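Local coordinates for ABC sugar transporter, periplasmic sugar binding protein (Legionella pneumophila subsp. pneumophila, PDB 3ROT), which probably binds a sugar in the periplasm and delivers it to an ABC transporter for uptake, at residues 195-200 and 225-230; 219-224 and 237-242; 88-93 and 104-109. One frame throughout, in Å; residues are numbered along the deposited sequence.

In the fold
The three contacts divide between the two lobes of a periplasmic binding protein. Interaction 3 comes first along the chain and pairs strands 89-92 and 107-109 in the six-stranded parallel sheet. Interactions 1 and 2 belong to the other lobe, built on the five-stranded sheet, and their segments alternate in sequence. Interaction 2 joins strands 220-224 and 241-243; interaction 1 joins the start of the intervening helix 228-235 to that of helix 197-208. Their centres lie 10 Å apart, and V242 packs on T230 where they touch. Interaction 3 is centred about 23 Å from interaction 1 and 30 Å from interaction 2, on the opposite side of the chain's centre. D93 and D225 each hydrogen-bond glycerol, consistent with a ligand cleft between the lobes.

Interaction 1: residues 195-200 and 225-230; sequences LTSQAL and DKTPNT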
ATOM      1  N   LEU A 195     -12.794   5.915   6.769  1.00 19.22           N
ATOM      2  CA  LEU A 195     -12.364   5.668   8.139  1.00 20.26           C
ATOM      3  C   LEU A 195     -10.847   5.589   8.306  1.00 20.78           C
ATOM      4  O   LEU A 195     -10.340   5.802   9.400  1.00 21.38           O
ATOM      5  CB  LEU A 195     -13.055   4.413   8.696  1.00 19.61           C
ATOM      6  CG  LEU A 195     -14.590   4.554   8.770  1.00 20.05           C
ATOM      7  CD1 LEU A 195     -15.221   3.308   9.363  1.00 21.77           C
ATOM      8  CD2 LEU A 195     -14.944   5.771   9.609  1.00 20.06           C
ATOM      9  N   THR A 196     -10.130   5.274   7.228  1.00 22.25           N
ATOM     10  CA  THR A 196      -8.658   5.252   7.256  1.00 23.26           C
ATOM     11  C   THR A 196      -8.165   5.513   5.836  1.00 24.25           C
ATOM     12  O   THR A 196      -8.959   5.522   4.888  1.00 23.28           O
ATOM     13  CB  THR A 196      -8.060   3.901   7.712  1.00 22.18           C
ATOM     14  OG1 THR A 196      -8.108   2.973   6.627  1.00 23.61           O
ATOM     15  CG2 THR A 196      -8.819   3.328   8.902  1.00 24.48           C
ATOM     16  N   SER A 197      -6.860   5.711   5.681  1.00 23.35           N
ATOM     17  CA  SER A 197      -6.300   5.967   4.362  1.00 23.83           C
ATOM     18  C   SER A 197      -6.410   4.739   3.451  1.00 23.39           C
ATOM     19  O   SER A 197      -6.317   4.858   2.227  1.00 24.89           O
ATOM     20  CB  SER A 197      -4.841   6.415   4.486  1.00 26.26           C
ATOM     21  OG  SER A 197      -4.055   5.423   5.114  1.00 31.09           O
ATOM     22  N   GLN A 198      -6.622   3.561   4.031  1.00 22.52           N
ATOM     23  CA  GLN A 198      -6.755   2.349   3.214  1.00 25.31           C
ATOM     24  C   GLN A 198      -7.991   2.413   2.316  1.00 24.29           C
ATOM     25  O   GLN A 198      -8.033   1.791   1.249  1.00 23.89           O
ATOM     26  CB  GLN A 198      -6.854   1.110   4.091  1.00 28.50           C
ATOM     27  CG  GLN A 198      -5.656   0.871   4.986  1.00 34.54           C
ATOM     28  CD  GLN A 198      -5.998  -0.093   6.103  1.00 36.93           C
ATOM     29  OE1 GLN A 198      -6.925   0.150   6.893  1.00 35.62           O
ATOM     30  NE2 GLN A 198      -5.267  -1.194   6.173  1.00 38.80           N
ATOM     31  N   ALA A 199      -9.013   3.135   2.770  1.00 22.75           N
ATOM     32  CA  ALA A 199     -10.223   3.297   1.979  1.00 24.95           C
ATOM     33  C   ALA A 199      -9.987   4.446   1.001  1.00 25.96           C
ATOM     34  O   ALA A 199     -10.384   4.381  -0.164  1.00 27.57           O
ATOM     35  CB  ALA A 199     -11.423   3.619   2.884  1.00 22.73           C
ATOM     36  N   LEU A 200      -9.326   5.496   1.477  1.00 26.10           N
ATOM     37  CA  LEU A 200      -9.062   6.662   0.642  1.00 26.79           C
ATOM     38  C   LEU A 200      -8.163   6.448  -0.583  1.00 26.05           C
ATOM     39  O   LEU A 200      -8.491   6.936  -1.659  1.00 27.34           O
ATOM     40  CB  LEU A 200      -8.498   7.809   1.490  1.00 25.94           C
ATOM     41  CG  LEU A 200      -8.321   9.133   0.736  1.00 25.70           C
ATOM     42  CD1 LEU A 200      -9.666   9.607   0.186  1.00 25.50           C
ATOM     43  CD2 LEU A 200      -7.740  10.186   1.677  1.00 24.79           C
ATOM     44  N   ASP A 225      -6.108  10.576   9.016  1.00 22.26           N
ATOM     45  CA  ASP A 225      -4.676  10.407   8.781  1.00 22.66           C
ATOM     46  C   ASP A 225      -4.147  11.106   7.551  1.00 22.47           C
ATOM     47  O   ASP A 225      -4.514  10.770   6.424  1.00 21.14           O
ATOM     48  CB  ASP A 225      -4.323   8.922   8.716  1.00 21.29           C
ATOM     49  CG  ASP A 225      -4.943   8.129   9.855  1.00 26.81           C
ATOM     50  OD1 ASP A 225      -4.987   8.651  10.991  1.00 25.77           O
ATOM     51  OD2 ASP A 225      -5.375   6.984   9.612  1.00 25.79           O
ATOM     52  N   LYS A 226      -3.258  12.068   7.783  1.00 21.62           N
ATOM     53  CA  LYS A 226      -2.667  12.838   6.702  1.00 24.47           C
ATOM     54  C   LYS A 226      -1.436  12.153   6.110  1.00 25.86           C
ATOM     55  O   LYS A 226      -0.306  12.574   6.345  1.00 26.44           O
ATOM     56  CB  LYS A 226      -2.295  14.241   7.193  1.00 26.33           C
ATOM     57  CG  LYS A 226      -3.496  15.115   7.558  1.00 28.58           C
ATOM     58  CD  LYS A 226      -3.075  16.534   7.925  1.00 30.13           C
ATOM     59  CE  LYS A 226      -4.289  17.401   8.239  1.00 33.61           C
ATOM     60  NZ  LYS A 226      -3.925  18.806   8.585  1.00 35.73           N
ATOM     61  N   THR A 227      -1.668  11.086   5.354  1.00 25.43           N
ATOM     62  CA  THR A 227      -0.593  10.347   4.696  1.00 23.47           C
ATOM     63  C   THR A 227      -0.189  11.174   3.469  1.00 23.28           C
ATOM     64  O   THR A 227      -0.924  12.074   3.059  1.00 22.75           O
ATOM     65  CB  THR A 227      -1.082   8.967   4.212  1.00 23.60           C
ATOM     66  OG1 THR A 227      -2.130   9.150   3.255  1.00 26.07           O
ATOM     67  CG2 THR A 227      -1.610   8.138   5.376  1.00 26.26           C
ATOM     68  N   PRO A 228       0.982  10.884   2.875  1.00 21.98           N
ATOM     69  CA  PRO A 228       1.454  11.617   1.697  1.00 22.76           C
ATOM     70  C   PRO A 228       0.406  11.750   0.597  1.00 24.71           C
ATOM     71  O   PRO A 228       0.177  12.840   0.076  1.00 26.05           O
ATOM     72  CB  PRO A 228       2.666  10.799   1.255  1.00 22.20           C
ATOM     73  CG  PRO A 228       3.243  10.381   2.584  1.00 23.42           C
ATOM     74  CD  PRO A 228       2.013   9.942   3.357  1.00 20.56           C
ATOM     75  N   ASN A 229      -0.233  10.645   0.239  1.00 24.76           N
ATOM     76  CA  ASN A 229      -1.248  10.697  -0.799  1.00 27.51           C
ATOM     77  C   ASN A 229      -2.465  11.503  -0.344  1.00 26.03           C
ATOM     78  O   ASN A 229      -3.080  12.206  -1.143  1.00 26.82           O
ATOM     79  CB  ASN A 229      -1.693   9.294  -1.196  1.00 31.91           C
ATOM     80  CG  ASN A 229      -2.409   9.288  -2.524  1.00 38.88           C
ATOM     81  OD1 ASN A 229      -1.874   9.785  -3.522  1.00 44.96           O
ATOM     82  ND2 ASN A 229      -3.622   8.744  -2.555  1.00 39.85           N
ATOM     83  N   THR A 230      -2.811  11.394   0.935  1.00 25.01           N
ATOM     84  CA  THR A 230      -3.948  12.126   1.490  1.00 23.44           C
ATOM     85  C   THR A 230      -3.660  13.631   1.408  1.00 23.38           C
ATOM     86  O   THR A 230      -4.524  14.425   1.028  1.00 22.50           O
ATOM     87  CB  THR A 230      -4.200  11.731   2.969  1.00 23.30           C
ATOM     88  OG1 THR A 230      -4.433  10.315   3.053  1.00 24.94           O
ATOM     89  CG2 THR A 230      -5.422  12.475   3.536  1.00 23.26           C
TER
HETATM   90  O   HOH W   1      -5.069   5.650   7.554  1.00 29.28           O
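S197 and D225 meet through one bound water at the N-terminal ends of helices 197-208 and 228-235, each of which follows a strand of the five-stranded parallel sheet in this alpha/beta lobe. The water accepts from S197 N and from S197 OG, the latter at 2.7 Å, and donates to D225 OD2 at 2.5 Å. S197 can offer both groups because its OG sits between the backbone N and the carbonyl carbon (chi1 60°), so hydroxyl and N-H reach the same water. D225 has further partners: OD1 takes a hydrogen bond from Q245 NE2, while OD2 also bonds a glycerol, which may mark the ligand pocket.

Beyond the water-bridged pair, methyl groups of one residue meet hydroxyls and methyls of the other. T227 turns CG2 toward the serine, 3.7 Å from S197 OG. One helical turn further on, L200 and T230 cross at about a right angle, and L200 CD2 lies 3.6 Å from T230 OG1 and 3.8 Å from T230 CG2. T230 OG1 stands beside its own backbone N (chi1 -58°), where it shares a short hydrogen bond of 2.6 Å with T227 OG1; either hydroxyl could be the donor. This bond ties the N-cap residue to the first helical turn.

T196 caps the other helix, with OG1 accepting from Q198 N at 3.0 Å. The same hydroxyl is also a donor: T196 OG1 lies 3.1 Å from Q198 OE1, in the carbonyl plane and on a lone pair, and Q139 NE2 supplies OE1 with a second hydrogen bond.

Interaction 2: residues 219-224 and 237-242; sequences PQVYSF and KLVNYV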
ATOM      1  N   PRO A 219     -17.788  13.577  -5.400  1.00 28.63           N
ATOM      2  CA  PRO A 219     -18.319  13.756  -4.045  1.00 28.58           C
ATOM      3  C   PRO A 219     -17.320  14.497  -3.154  1.00 27.85           C
ATOM      4  O   PRO A 219     -16.134  14.594  -3.481  1.00 27.28           O
ATOM      5  CB  PRO A 219     -18.527  12.327  -3.582  1.00 27.46           C
ATOM      6  CG  PRO A 219     -17.305  11.660  -4.153  1.00 27.89           C
ATOM      7  CD  PRO A 219     -17.267  12.209  -5.576  1.00 28.46           C
ATOM      8  N   GLN A 220     -17.810  15.024  -2.038  1.00 27.14           N
ATOM      9  CA  GLN A 220     -16.961  15.723  -1.086  1.00 24.56           C
ATOM     10  C   GLN A 220     -16.430  14.634  -0.185  1.00 25.09           C
ATOM     11  O   GLN A 220     -17.206  13.839   0.342  1.00 24.18           O
ATOM     12  CB  GLN A 220     -17.783  16.741  -0.298  1.00 26.97           C
ATOM     13  CG  GLN A 220     -18.395  17.764  -1.208  1.00 31.35           C
ATOM     14  CD  GLN A 220     -17.354  18.412  -2.092  1.00 34.01           C
ATOM     15  OE1 GLN A 220     -16.557  19.225  -1.631  1.00 38.55           O
ATOM     16  NE2 GLN A 220     -17.343  18.042  -3.368  1.00 37.02           N
ATOM     17  N   VAL A 221     -15.110  14.605  -0.011  1.00 20.81           N
ATOM     18  CA  VAL A 221     -14.463  13.554   0.751  1.00 20.42           C
ATOM     19  C   VAL A 221     -13.788  13.947   2.068  1.00 20.39           C
ATOM     20  O   VAL A 221     -13.086  14.958   2.166  1.00 19.78           O
ATOM     21  CB  VAL A 221     -13.425  12.835  -0.151  1.00 18.92           C
ATOM     22  CG1 VAL A 221     -12.792  11.663   0.597  1.00 17.87           C
ATOM     23  CG2 VAL A 221     -14.106  12.363  -1.434  1.00 20.62           C
ATOM     24  N   TYR A 222     -13.998  13.108   3.072  1.00 19.21           N
ATOM     25  CA  TYR A 222     -13.444  13.323   4.403  1.00 22.33           C
ATOM     26  C   TYR A 222     -12.708  12.067   4.844  1.00 21.17           C
ATOM     27  O   TYR A 222     -13.119  10.951   4.520  1.00 22.45           O
ATOM     28  CB  TYR A 222     -14.585  13.671   5.366  1.00 20.35           C
ATOM     29  CG  TYR A 222     -15.248  14.967   4.972  1.00 21.42           C
ATOM     30  CD1 TYR A 222     -14.774  16.184   5.456  1.00 22.16           C
ATOM     31  CD2 TYR A 222     -16.279  14.989   4.024  1.00 23.94           C
ATOM     32  CE1 TYR A 222     -15.291  17.387   5.009  1.00 23.54           C
ATOM     33  CE2 TYR A 222     -16.813  16.203   3.568  1.00 23.76           C
ATOM     34  CZ  TYR A 222     -16.306  17.394   4.069  1.00 24.17           C
ATOM     35  OH  TYR A 222     -16.796  18.595   3.639  1.00 27.63           O
ATOM     36  N   SER A 223     -11.624  12.234   5.586  1.00 19.71           N
ATOM     37  CA  SER A 223     -10.868  11.062   5.996  1.00 21.90           C
ATOM     38  C   SER A 223     -10.096  11.218   7.309  1.00 21.49           C
ATOM     39  O   SER A 223     -10.206  12.231   8.010  1.00 21.48           O
ATOM     40  CB  SER A 223      -9.900  10.672   4.865  1.00 20.80           C
ATOM     41  OG  SER A 223      -9.382   9.370   5.058  1.00 23.31           O
ATOM     42  N   PHE A 224      -9.316  10.188   7.619  1.00 21.66           N
ATOM     43  CA  PHE A 224      -8.477  10.154   8.809  1.00 21.14           C
ATOM     44  C   PHE A 224      -7.043   9.883   8.378  1.00 20.67           C
ATOM     45  O   PHE A 224      -6.801   9.071   7.487  1.00 20.24           O
ATOM     46  CB  PHE A 224      -8.916   9.026   9.745  1.00 23.02           C
ATOM     47  CG  PHE A 224     -10.177   9.317  10.508  1.00 27.50           C
ATOM     48  CD1 PHE A 224     -10.125   9.658  11.854  1.00 30.03           C
ATOM     49  CD2 PHE A 224     -11.415   9.250   9.882  1.00 29.94           C
ATOM     50  CE1 PHE A 224     -11.288   9.931  12.572  1.00 31.82           C
ATOM     51  CE2 PHE A 224     -12.583   9.522  10.591  1.00 34.20           C
ATOM     52  CZ  PHE A 224     -12.515   9.865  11.943  1.00 30.96           C
ATOM     53  N   LYS A 237      -7.738  19.663  -3.805  1.00 33.55           N
ATOM     54  CA  LYS A 237      -9.141  19.889  -3.456  1.00 35.18           C
ATOM     55  C   LYS A 237     -10.061  18.716  -3.794  1.00 33.29           C
ATOM     56  O   LYS A 237     -11.239  18.899  -4.115  1.00 31.88           O
ATOM     57  CB  LYS A 237      -9.669  21.171  -4.112  1.00 39.18           C
ATOM     58  CG  LYS A 237      -9.034  22.445  -3.564  1.00 43.11           C
ATOM     59  CD  LYS A 237      -9.717  23.689  -4.111  1.00 48.26           C
ATOM     60  CE  LYS A 237      -9.031  24.959  -3.624  1.00 50.15           C
ATOM     61  NZ  LYS A 237      -8.973  25.024  -2.137  1.00 52.23           N
ATOM     62  N   LEU A 238      -9.522  17.506  -3.711  1.00 30.02           N
ATOM     63  CA  LEU A 238     -10.315  16.317  -3.981  1.00 28.15           C
ATOM     64  C   LEU A 238     -10.790  15.726  -2.652  1.00 27.04           C
ATOM     65  O   LEU A 238     -11.647  14.851  -2.623  1.00 26.99           O
ATOM     66  CB  LEU A 238      -9.489  15.295  -4.770  1.00 29.15           C
ATOM     67  CG  LEU A 238      -9.107  15.722  -6.193  1.00 28.57           C
ATOM     68  CD1 LEU A 238      -8.220  14.655  -6.826  1.00 28.94           C
ATOM     69  CD2 LEU A 238     -10.364  15.933  -7.024  1.00 27.39           C
ATOM     70  N   VAL A 239     -10.204  16.220  -1.563  1.00 27.13           N
ATOM     71  CA  VAL A 239     -10.521  15.814  -0.188  1.00 26.61           C
ATOM     72  C   VAL A 239     -10.615  17.127   0.592  1.00 26.70           C
ATOM     73  O   VAL A 239      -9.712  17.960   0.514  1.00 25.70           O
ATOM     74  CB  VAL A 239      -9.400  14.917   0.415  1.00 25.96           C
ATOM     75  CG1 VAL A 239      -9.591  14.765   1.925  1.00 25.41           C
ATOM     76  CG2 VAL A 239      -9.420  13.539  -0.251  1.00 25.12           C
ATOM     77  N   ASN A 240     -11.708  17.306   1.330  1.00 25.60           N
ATOM     78  CA  ASN A 240     -11.967  18.539   2.081  1.00 26.05           C
ATOM     79  C   ASN A 240     -11.315  18.729   3.447  1.00 26.43           C
ATOM     80  O   ASN A 240     -10.851  19.829   3.770  1.00 26.32           O
ATOM     81  CB  ASN A 240     -13.480  18.722   2.265  1.00 28.08           C
ATOM     82  CG  ASN A 240     -14.166  19.220   1.017  1.00 31.56           C
ATOM     83  OD1 ASN A 240     -13.639  19.111  -0.086  1.00 33.66           O
ATOM     84  ND2 ASN A 240     -15.364  19.761   1.185  1.00 33.03           N
ATOM     85  N   TYR A 241     -11.310  17.674   4.256  1.00 24.88           N
ATOM     86  CA  TYR A 241     -10.769  17.758   5.600  1.00 24.97           C
ATOM     87  C   TYR A 241     -10.361  16.383   6.096  1.00 24.47           C
ATOM     88  O   TYR A 241     -11.062  15.394   5.876  1.00 24.69           O
ATOM     89  CB  TYR A 241     -11.834  18.331   6.534  1.00 28.30           C
ATOM     90  CG  TYR A 241     -11.307  18.832   7.848  1.00 29.40           C
ATOM     91  CD1 TYR A 241     -10.749  20.103   7.954  1.00 29.43           C
ATOM     92  CD2 TYR A 241     -11.366  18.038   8.990  1.00 31.56           C
ATOM     93  CE1 TYR A 241     -10.265  20.576   9.167  1.00 32.20           C
ATOM     94  CE2 TYR A 241     -10.883  18.504  10.212  1.00 33.71           C
ATOM     95  CZ  TYR A 241     -10.337  19.775  10.288  1.00 33.12           C
ATOM     96  OH  TYR A 241      -9.896  20.260  11.497  1.00 38.79           O
ATOM     97  N   VAL A 242      -9.231  16.325   6.788  1.00 23.35           N
ATOM     98  CA  VAL A 242      -8.729  15.059   7.303  1.00 21.27           C
ATOM     99  C   VAL A 242      -8.310  15.176   8.759  1.00 23.56           C
ATOM    100  O   VAL A 242      -7.587  16.099   9.131  1.00 23.93           O
ATOM    101  CB  VAL A 242      -7.515  14.583   6.484  1.00 23.04           C
ATOM    102  CG1 VAL A 242      -6.981  13.289   7.049  1.00 22.04           C
ATOM    103  CG2 VAL A 242      -7.918  14.406   5.015  1.00 23.34           C
TER
HETATM  104  O   HOH W   2     -13.598  15.032  -4.568  1.00 30.22           O
HETATM  105  O   HOH W   3     -13.482  16.834  -1.094  1.00 27.72           O
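N240 and V221 are joined by one of two direct backbone hydrogen bonds between these roughly parallel segments: N240 N donates to V221 O at 2.8 Å. The other runs from S223 N to Y241 O, at 3.2 Å and fairly straight. S223 and V242 pair as parallel bridge partners, and V242 CA adds a CA-H...O contact to S223 O at 3.3 Å. Y241 N, buried here, has no partner in the model.

Side-chain polar contacts gather on N240. Its ND2 donates to Q220 OE1 and to Y222 OH, each 3.1 Å away; both bonds are bent (136° to Q220 OE1, 141° to Y222 OH), with each acceptor lying out of the amide plane. Q220 reaches this amide because its chain folds at chi2 (-53°). The phenol oxygen of Y222 is also hydrogen-bonded to T127 OG1.

Two waters bridge the segments. One donates to N240 OD1 and accepts from V221 N; the other donates to both P219 O and L238 O.

Apolar contacts flank these bonds. N240 CB lies 3.5 Å from Y222 CE1, Y241 CB sits at the edge of the Y222 ring, 3.8 Å from CD1, and V221 CG1 meets V239 CG2 at 4.0 Å.

The contact joins strand 220-224 to strand 241-243 and the loop before it, the two strands of a beta-alpha-beta unit connected by helix 228-235. V239 and V242 pack against that helix, and L200 of helix 197-208 reaches V221, S223 and V239. Y222 and Y241 turn instead to helix 112-126, where K122 makes a cation-pi contact with Y241, while strand 191-194 bonds the other side of strand 220-224.

Interaction 3: residues 88-93 and 104-109; sequences PVIAVD and YLVFLG
F107 lies against A91 and D93 where strands 89-92 and 107-109 pair in parallel within the six-stranded sheet; the chain between them contains neither helix nor strand. The F107 side chain extends with CG anti to its backbone N (chi1 172°), which lays the ring along the neighbouring strand. CB starts 4.0 Å from A91 O, and CG keeps that separation. CD1 then closes to 3.4 Å from the same A91 O. CE1 is 3.6 Å from D93 C, which meets the ring at its edge, and CZ at the tip comes within 3.6 Å of D93 O.

Four backbone hydrogen bonds fix the register. L105 N donates to V89 O at 2.8 Å, nearly along the C=O axis. A91 follows as both donor, to V106 O, and acceptor, from L108 N; D93 N then bonds L108 O.

A91 CB also sits over one face of the Y104 ring, 3.9 Å from its centroid, a CH-pi contact, and K99 adds a cation-pi partner to Y104. Among I90, V106 and L108 the packing is close: the I90 and V106 side chains run side by side, while I90 CG2 presses against L108 CD1 at a tight 3.3 Å.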
ATOM      1  N   PRO A  88       5.192  -4.088  31.914  1.00 34.25           N
ATOM      2  CA  PRO A  88       4.349  -2.928  31.621  1.00 31.71           C
ATOM      3  C   PRO A  88       3.819  -2.958  30.193  1.00 29.87           C
ATOM      4  O   PRO A  88       4.566  -3.232  29.257  1.00 27.94           O
ATOM      5  CB  PRO A  88       5.291  -1.745  31.840  1.00 32.04           C
ATOM      6  CG  PRO A  88       6.336  -2.288  32.769  1.00 34.64           C
ATOM      7  CD  PRO A  88       6.565  -3.667  32.230  1.00 34.38           C
ATOM      8  N   VAL A  89       2.533  -2.679  30.032  1.00 28.29           N
ATOM      9  CA  VAL A  89       1.937  -2.652  28.708  1.00 28.18           C
ATOM     10  C   VAL A  89       1.169  -1.353  28.521  1.00 27.87           C
ATOM     11  O   VAL A  89       0.345  -0.983  29.351  1.00 28.87           O
ATOM     12  CB  VAL A  89       0.976  -3.830  28.482  1.00 29.40           C
ATOM     13  CG1 VAL A  89       0.417  -3.767  27.072  1.00 25.39           C
ATOM     14  CG2 VAL A  89       1.710  -5.145  28.701  1.00 29.43           C
ATOM     15  N   ILE A  90       1.476  -0.653  27.436  1.00 26.34           N
ATOM     16  CA  ILE A  90       0.816   0.602  27.116  1.00 27.72           C
ATOM     17  C   ILE A  90       0.007   0.407  25.844  1.00 25.03           C
ATOM     18  O   ILE A  90       0.475  -0.218  24.896  1.00 27.10           O
ATOM     19  CB  ILE A  90       1.854   1.739  26.920  1.00 28.64           C
ATOM     20  CG1 ILE A  90       2.395   2.170  28.287  1.00 30.38           C
ATOM     21  CG2 ILE A  90       1.224   2.930  26.207  1.00 30.34           C
ATOM     22  CD1 ILE A  90       3.378   3.328  28.217  1.00 34.60           C
ATOM     23  N   ALA A  91      -1.222   0.908  25.833  1.00 25.10           N
ATOM     24  CA  ALA A  91      -2.064   0.768  24.654  1.00 22.27           C
ATOM     25  C   ALA A  91      -1.894   2.006  23.776  1.00 21.90           C
ATOM     26  O   ALA A  91      -1.893   3.131  24.271  1.00 21.92           O
ATOM     27  CB  ALA A  91      -3.531   0.609  25.059  1.00 21.72           C
ATOM     28  N   VAL A  92      -1.735   1.786  22.476  1.00 21.35           N
ATOM     29  CA  VAL A  92      -1.590   2.880  21.535  1.00 22.52           C
ATOM     30  C   VAL A  92      -2.525   2.697  20.345  1.00 22.06           C
ATOM     31  O   VAL A  92      -2.851   1.564  19.961  1.00 23.09           O
ATOM     32  CB  VAL A  92      -0.135   2.986  21.019  1.00 22.80           C
ATOM     33  CG1 VAL A  92       0.812   3.220  22.177  1.00 28.49           C
ATOM     34  CG2 VAL A  92       0.242   1.719  20.275  1.00 26.69           C
ATOM     35  N   ASP A  93      -2.968   3.822  19.791  1.00 22.95           N
ATOM     36  CA  ASP A  93      -3.842   3.860  18.622  1.00 22.62           C
ATOM     37  C   ASP A  93      -5.265   3.390  18.878  1.00 22.78           C
ATOM     38  O   ASP A  93      -6.210   4.117  18.619  1.00 23.87           O
ATOM     39  CB  ASP A  93      -3.222   3.044  17.484  1.00 23.96           C
ATOM     40  CG  ASP A  93      -4.102   3.002  16.246  1.00 23.12           C
ATOM     41  OD1 ASP A  93      -4.200   4.030  15.539  1.00 23.39           O
ATOM     42  OD2 ASP A  93      -4.695   1.937  15.991  1.00 23.45           O
ATOM     43  N   TYR A 104      -4.059  -2.871  30.856  1.00 29.72           N
ATOM     44  CA  TYR A 104      -2.980  -2.125  30.224  1.00 27.60           C
ATOM     45  C   TYR A 104      -2.864  -0.894  31.115  1.00 27.21           C
ATOM     46  O   TYR A 104      -3.827  -0.532  31.791  1.00 26.01           O
ATOM     47  CB  TYR A 104      -3.301  -1.774  28.755  1.00 25.21           C
ATOM     48  CG  TYR A 104      -4.469  -0.833  28.524  1.00 26.50           C
ATOM     49  CD1 TYR A 104      -4.309   0.547  28.643  1.00 25.13           C
ATOM     50  CD2 TYR A 104      -5.737  -1.324  28.217  1.00 24.90           C
ATOM     51  CE1 TYR A 104      -5.372   1.413  28.472  1.00 23.41           C
ATOM     52  CE2 TYR A 104      -6.814  -0.466  28.045  1.00 24.54           C
ATOM     53  CZ  TYR A 104      -6.623   0.905  28.177  1.00 25.56           C
ATOM     54  OH  TYR A 104      -7.675   1.767  28.047  1.00 24.49           O
ATOM     55  N   LEU A 105      -1.693  -0.269  31.147  1.00 25.88           N
ATOM     56  CA  LEU A 105      -1.493   0.883  32.014  1.00 25.78           C
ATOM     57  C   LEU A 105      -2.211   2.144  31.552  1.00 25.60           C
ATOM     58  O   LEU A 105      -3.136   2.624  32.219  1.00 24.47           O
ATOM     59  CB  LEU A 105       0.003   1.154  32.177  1.00 28.15           C
ATOM     60  CG  LEU A 105       0.791   0.058  32.906  1.00 32.42           C
ATOM     61  CD1 LEU A 105       2.270   0.379  32.828  1.00 31.31           C
ATOM     62  CD2 LEU A 105       0.346  -0.048  34.366  1.00 31.75           C
ATOM     63  N   VAL A 106      -1.792   2.670  30.407  1.00 23.25           N
ATOM     64  CA  VAL A 106      -2.387   3.887  29.865  1.00 22.98           C
ATOM     65  C   VAL A 106      -2.572   3.779  28.359  1.00 22.76           C
ATOM     66  O   VAL A 106      -2.071   2.848  27.727  1.00 25.95           O
ATOM     67  CB  VAL A 106      -1.510   5.111  30.171  1.00 21.31           C
ATOM     68  CG1 VAL A 106      -1.447   5.329  31.684  1.00 19.92           C
ATOM     69  CG2 VAL A 106      -0.108   4.892  29.608  1.00 18.12           C
ATOM     70  N   PHE A 107      -3.290   4.744  27.799  1.00 23.95           N
ATOM     71  CA  PHE A 107      -3.573   4.775  26.372  1.00 24.17           C
ATOM     72  C   PHE A 107      -3.125   6.083  25.730  1.00 22.17           C
ATOM     73  O   PHE A 107      -3.473   7.169  26.201  1.00 23.64           O
ATOM     74  CB  PHE A 107      -5.079   4.596  26.147  1.00 22.96           C
ATOM     75  CG  PHE A 107      -5.513   4.805  24.721  1.00 23.57           C
ATOM     76  CD1 PHE A 107      -5.129   3.917  23.723  1.00 24.72           C
ATOM     77  CD2 PHE A 107      -6.333   5.875  24.385  1.00 25.51           C
ATOM     78  CE1 PHE A 107      -5.559   4.089  22.412  1.00 22.92           C
ATOM     79  CE2 PHE A 107      -6.769   6.061  23.072  1.00 24.54           C
ATOM     80  CZ  PHE A 107      -6.378   5.161  22.084  1.00 22.36           C
ATOM     81  N   LEU A 108      -2.354   5.960  24.657  1.00 20.92           N
ATOM     82  CA  LEU A 108      -1.890   7.102  23.882  1.00 20.96           C
ATOM     83  C   LEU A 108      -2.530   6.968  22.507  1.00 19.93           C
ATOM     84  O   LEU A 108      -2.303   5.991  21.804  1.00 23.21           O
ATOM     85  CB  LEU A 108      -0.375   7.102  23.713  1.00 19.55           C
ATOM     86  CG  LEU A 108       0.472   7.463  24.932  1.00 24.08           C
ATOM     87  CD1 LEU A 108       0.890   6.200  25.648  1.00 22.25           C
ATOM     88  CD2 LEU A 108       1.703   8.246  24.473  1.00 24.90           C
ATOM     89  N   GLY A 109      -3.329   7.953  22.136  1.00 19.19           N
ATOM     90  CA  GLY A 109      -3.995   7.929  20.847  1.00 20.22           C
ATOM     91  C   GLY A 109      -5.109   8.937  20.923  1.00 21.54           C
ATOM     92  O   GLY A 109      -5.135   9.770  21.833  1.00 22.29           O
TER